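Local coordinates for glycosyl hydrolase family 2, TIM barrel domain protein (PDB 6ED2) that probably hydrolyses beta-glucuronides as a gut bacterial beta-glucuronidase of glycosyl hydrolase family 2, carrying magnesium ions in its structure, at residues Ala511-Asp520 with Met563-Val574. Sequence-based numbering, arbitrary orientation.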
loop_
_atom_site.group_PDB
_atom_site.type_symbol
_atom_site.label_atom_id
_atom_site.label_comp_id
_atom_site.label_asym_id
_atom_site.label_seq_id
_atom_site.Cartn_x
_atom_site.Cartn_y
_atom_site.Cartn_z
ATOM N N ALA A 511 15.536 -0.600 -26.146
ATOM C CA ALA A 511 14.219 -1.125 -26.482
ATOM C C ALA A 511 13.582 -0.316 -27.611
ATOM O O ALA A 511 13.048 -0.892 -28.569
ATOM C CB ALA A 511 13.325 -1.140 -25.238
ATOM N N GLU A 512 13.672 1.016 -27.541
ATOM C CA GLU A 512 13.073 1.846 -28.580
ATOM C C GLU A 512 13.656 1.544 -29.958
ATOM O O GLU A 512 12.913 1.475 -30.946
ATOM C CB GLU A 512 13.252 3.324 -28.245
ATOM C CG GLU A 512 12.588 4.252 -29.222
ATOM C CD GLU A 512 13.018 5.702 -29.031
ATOM O OE1 GLU A 512 13.408 6.062 -27.904
ATOM O OE2 GLU A 512 12.968 6.480 -30.013
ATOM N N ALA A 513 14.983 1.366 -30.050
ATOM C CA ALA A 513 15.601 1.108 -31.354
ATOM C C ALA A 513 15.264 -0.291 -31.865
ATOM O O ALA A 513 15.044 -0.481 -33.065
ATOM C CB ALA A 513 17.123 1.298 -31.281
ATOM N N ALA A 514 15.228 -1.286 -30.976
ATOM C CA ALA A 514 14.801 -2.612 -31.405
ATOM C C ALA A 514 13.362 -2.573 -31.897
ATOM O O ALA A 514 12.995 -3.279 -32.840
ATOM C CB ALA A 514 14.951 -3.621 -30.260
ATOM N N PHE A 515 12.533 -1.755 -31.258
ATOM C CA PHE A 515 11.131 -1.655 -31.634
ATOM C C PHE A 515 10.998 -1.033 -33.023
ATOM O O PHE A 515 10.328 -1.589 -33.899
ATOM C CB PHE A 515 10.408 -0.849 -30.552
ATOM C CG PHE A 515 8.904 -0.940 -30.568
ATOM C CD1 PHE A 515 8.218 -1.657 -31.532
ATOM C CD2 PHE A 515 8.167 -0.270 -29.587
ATOM C CE1 PHE A 515 6.816 -1.696 -31.531
ATOM C CE2 PHE A 515 6.778 -0.313 -29.576
ATOM C CZ PHE A 515 6.099 -1.020 -30.559
ATOM N N HIS A 516 11.666 0.105 -33.248
ATOM C CA HIS A 516 11.712 0.712 -34.577
ATOM C C HIS A 516 12.243 -0.262 -35.617
ATOM O O HIS A 516 11.765 -0.284 -36.757
ATOM C CB HIS A 516 12.589 1.954 -34.556
ATOM C CG HIS A 516 11.865 3.189 -34.143
ATOM N ND1 HIS A 516 10.828 3.723 -34.879
ATOM C CD2 HIS A 516 12.029 4.002 -33.074
ATOM C CE1 HIS A 516 10.388 4.818 -34.282
ATOM N NE2 HIS A 516 11.102 5.011 -33.188
ATOM N N HIS A 517 13.234 -1.069 -35.245
ATOM C CA HIS A 517 13.770 -2.048 -36.180
ATOM C C HIS A 517 12.681 -3.011 -36.643
ATOM O O HIS A 517 12.496 -3.217 -37.845
ATOM C CB HIS A 517 14.939 -2.806 -35.545
ATOM C CG HIS A 517 15.529 -3.852 -36.440
ATOM N ND1 HIS A 517 16.353 -3.546 -37.507
ATOM C CD2 HIS A 517 15.385 -5.198 -36.452
ATOM C CE1 HIS A 517 16.710 -4.661 -38.117
ATOM N NE2 HIS A 517 16.135 -5.677 -37.498
ATOM N N GLU A 518 11.922 -3.588 -35.705
ATOM C CA GLU A 518 10.860 -4.514 -36.107
ATOM C C GLU A 518 9.760 -3.801 -36.885
ATOM O O GLU A 518 9.220 -4.352 -37.850
ATOM C CB GLU A 518 10.260 -5.239 -34.894
ATOM C CG GLU A 518 9.397 -6.449 -35.309
ATOM C CD GLU A 518 8.567 -7.066 -34.175
ATOM O OE1 GLU A 518 8.955 -6.925 -32.995
ATOM O OE2 GLU A 518 7.531 -7.717 -34.474
ATOM N N MET A 519 9.406 -2.579 -36.485
ATOM C CA MET A 519 8.351 -1.872 -37.199
ATOM C C MET A 519 8.740 -1.605 -38.648
ATOM O O MET A 519 7.875 -1.630 -39.534
ATOM C CB MET A 519 8.005 -0.562 -36.487
ATOM C CG MET A 519 7.361 -0.761 -35.115
ATOM S SD MET A 519 6.036 -1.998 -35.142
ATOM C CE MET A 519 4.765 -1.066 -35.962
ATOM N N ASP A 520 10.028 -1.345 -38.916
ATOM C CA ASP A 520 10.460 -1.198 -40.305
ATOM C C ASP A 520 10.202 -2.476 -41.092
ATOM O O ASP A 520 9.861 -2.408 -42.275
ATOM C CB ASP A 520 11.943 -0.817 -40.385
ATOM C CG ASP A 520 12.251 0.540 -39.728
ATOM O OD1 ASP A 520 11.358 1.428 -39.672
ATOM O OD2 ASP A 520 13.405 0.721 -39.265
ATOM N N MET A 563 7.482 6.396 -24.462
ATOM C CA MET A 563 8.349 5.857 -25.504
ATOM C C MET A 563 7.536 5.057 -26.511
ATOM O O MET A 563 7.642 5.275 -27.728
ATOM C CB MET A 563 9.446 4.995 -24.886
ATOM C CG MET A 563 10.404 4.422 -25.928
ATOM S SD MET A 563 9.826 2.868 -26.673
ATOM C CE MET A 563 10.023 1.721 -25.326
ATOM N N THR A 564 6.690 4.146 -26.007
ATOM C CA THR A 564 5.894 3.281 -26.869
ATOM C C THR A 564 5.020 4.098 -27.815
ATOM O O THR A 564 4.966 3.822 -29.021
ATOM C CB THR A 564 5.055 2.333 -26.003
ATOM O OG1 THR A 564 5.925 1.585 -25.144
ATOM C CG2 THR A 564 4.267 1.329 -26.860
ATOM N N HIS A 565 4.371 5.141 -27.303
ATOM C CA HIS A 565 3.477 5.919 -28.154
ATOM C C HIS A 565 4.251 6.725 -29.186
ATOM O O HIS A 565 3.746 6.962 -30.289
ATOM C CB HIS A 565 2.597 6.840 -27.298
ATOM C CG HIS A 565 1.604 6.101 -26.454
ATOM N ND1 HIS A 565 1.180 6.556 -25.226
ATOM C CD2 HIS A 565 0.962 4.925 -26.660
ATOM C CE1 HIS A 565 0.314 5.698 -24.717
ATOM N NE2 HIS A 565 0.166 4.697 -25.566
ATOM N N ALA A 566 5.469 7.157 -28.848
ATOM C CA ALA A 566 6.304 7.836 -29.830
ATOM C C ALA A 566 6.637 6.909 -30.991
ATOM O O ALA A 566 6.632 7.331 -32.151
ATOM C CB ALA A 566 7.574 8.371 -29.168
ATOM N N VAL A 567 6.902 5.633 -30.704
ATOM C CA VAL A 567 7.046 4.656 -31.778
ATOM C C VAL A 567 5.755 4.561 -32.587
ATOM O O VAL A 567 5.775 4.716 -33.817
ATOM C CB VAL A 567 7.469 3.290 -31.218
ATOM C CG1 VAL A 567 7.568 2.288 -32.348
ATOM C CG2 VAL A 567 8.812 3.415 -30.480
ATOM N N PHE A 568 4.612 4.325 -31.907
ATOM C CA PHE A 568 3.322 4.235 -32.598
ATOM C C PHE A 568 3.150 5.410 -33.536
ATOM O O PHE A 568 2.796 5.253 -34.711
ATOM C CB PHE A 568 2.128 4.252 -31.621
ATOM C CG PHE A 568 1.975 3.027 -30.739
ATOM C CD1 PHE A 568 2.891 1.987 -30.754
ATOM C CD2 PHE A 568 0.899 2.955 -29.860
ATOM C CE1 PHE A 568 2.730 0.888 -29.936
ATOM C CE2 PHE A 568 0.729 1.860 -29.023
ATOM C CZ PHE A 568 1.644 0.820 -29.056
ATOM N N ASP A 569 3.369 6.615 -33.006
ATOM C CA ASP A 569 3.030 7.837 -33.715
ATOM C C ASP A 569 3.943 8.072 -34.909
ATOM O O ASP A 569 3.597 8.855 -35.797
ATOM C CB ASP A 569 3.074 9.020 -32.742
ATOM C CG ASP A 569 1.930 8.971 -31.706
ATOM O OD1 ASP A 569 0.973 8.186 -31.924
ATOM O OD2 ASP A 569 1.981 9.721 -30.691
ATOM N N HIS A 570 5.080 7.386 -34.956
ATOM C CA HIS A 570 6.020 7.538 -36.057
ATOM C C HIS A 570 5.516 6.936 -37.371
ATOM O O HIS A 570 5.949 7.386 -38.432
ATOM C CB HIS A 570 7.351 6.893 -35.675
ATOM C CG HIS A 570 8.445 7.153 -36.656
ATOM N ND1 HIS A 570 8.970 8.409 -36.869
ATOM C CD2 HIS A 570 9.102 6.322 -37.502
ATOM C CE1 HIS A 570 9.912 8.338 -37.794
ATOM N NE2 HIS A 570 10.011 7.083 -38.194
ATOM N N TYR A 571 4.616 5.950 -37.335
ATOM C CA TYR A 571 4.282 5.138 -38.508
ATOM C C TYR A 571 2.842 5.387 -38.940
ATOM O O TYR A 571 1.912 5.179 -38.155
ATOM C CB TYR A 571 4.498 3.651 -38.212
ATOM C CG TYR A 571 5.936 3.302 -37.919
ATOM C CD1 TYR A 571 6.820 2.980 -38.953
ATOM C CD2 TYR A 571 6.427 3.313 -36.612
ATOM C CE1 TYR A 571 8.148 2.673 -38.690
ATOM C CE2 TYR A 571 7.757 3.002 -36.338
ATOM C CZ TYR A 571 8.612 2.683 -37.383
ATOM O OH TYR A 571 9.929 2.367 -37.123
ATOM N N ASP A 572 2.655 5.796 -40.197
ATOM C CA ASP A 572 1.326 6.144 -40.690
ATOM C C ASP A 572 0.384 4.943 -40.713
ATOM O O ASP A 572 -0.839 5.122 -40.698
ATOM C CB ASP A 572 1.424 6.778 -42.096
ATOM C CG ASP A 572 1.558 5.724 -43.238
ATOM O OD1 ASP A 572 2.488 4.868 -43.199
ATOM O OD2 ASP A 572 0.726 5.752 -44.185
ATOM N N PHE A 573 0.923 3.727 -40.737
ATOM C CA PHE A 573 0.072 2.549 -40.817
ATOM C C PHE A 573 -0.446 2.090 -39.456
ATOM O O PHE A 573 -1.342 1.238 -39.416
ATOM C CB PHE A 573 0.807 1.396 -41.513
ATOM C CG PHE A 573 2.151 1.046 -40.905
ATOM C CD1 PHE A 573 2.240 0.288 -39.742
ATOM C CD2 PHE A 573 3.331 1.454 -41.519
ATOM C CE1 PHE A 573 3.464 -0.054 -39.195
ATOM C CE2 PHE A 573 4.564 1.126 -40.973
ATOM C CZ PHE A 573 4.634 0.366 -39.813
ATOM N N VAL A 574 0.069 2.629 -38.353
ATOM C CA VAL A 574 -0.449 2.270 -37.032
ATOM C C VAL A 574 -1.767 3.005 -36.849
ATOM O O VAL A 574 -1.799 4.236 -36.777
ATOM C CB VAL A 574 0.536 2.606 -35.908
ATOM C CG1 VAL A 574 -0.122 2.335 -34.557
ATOM C CG2 VAL A 574 1.815 1.774 -36.047
#
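His516 and Tyr571 meet through a nearly straight hydrogen bond, ND1 of His516 to OH of Tyr571 at 2.8 Å and 169°, with the hydroxyl at the edge of the imidazole; either atom could be the donor. OD1 of Asp520 lies at the edge of the phenol ring, 3.1 Å from the same OH, which could donate to it only if it accepts from His516, so the proton's place is not decided. The imidazole turns its edge, CE1 foremost, toward the face of His570 in an offset, near-perpendicular edge-to-face pair.

Met519 backs the phenol: its CB lies over one face, 3.4 Å from CZ of Tyr571. With CG anti to its carbonyl carbon (chi1 -67°) and two further bends, Met519 brings CE to the edge of the Phe573 ring, 3.6 Å from CE1.

Val567 is the knob at the centre, set among Glu512, Phe515, His516 and Met519. Its CG1 stands almost squarely over the middle of the Phe515 ring, 3.7 Å from the centroid, while CG2 faces the imidazole. CZ of Phe515 lies 3.9 Å from CE1 of Phe568, edge to edge. Cutting Phe515 back to an alanine is likely to strip Val567 and Phe568 of their aromatic neighbour and open a gap between the helices.

Segments 511-520 and 563-570, of helices 508-525 and 554-570, run roughly parallel, their axes 26° apart, on the outside of the TIM barrel. Beneath them lies strand 531-535, whose Leu531 and Phe533 touch Met519, while the turn from Tyr571 to Val574 leads into the parallel strand 574-580.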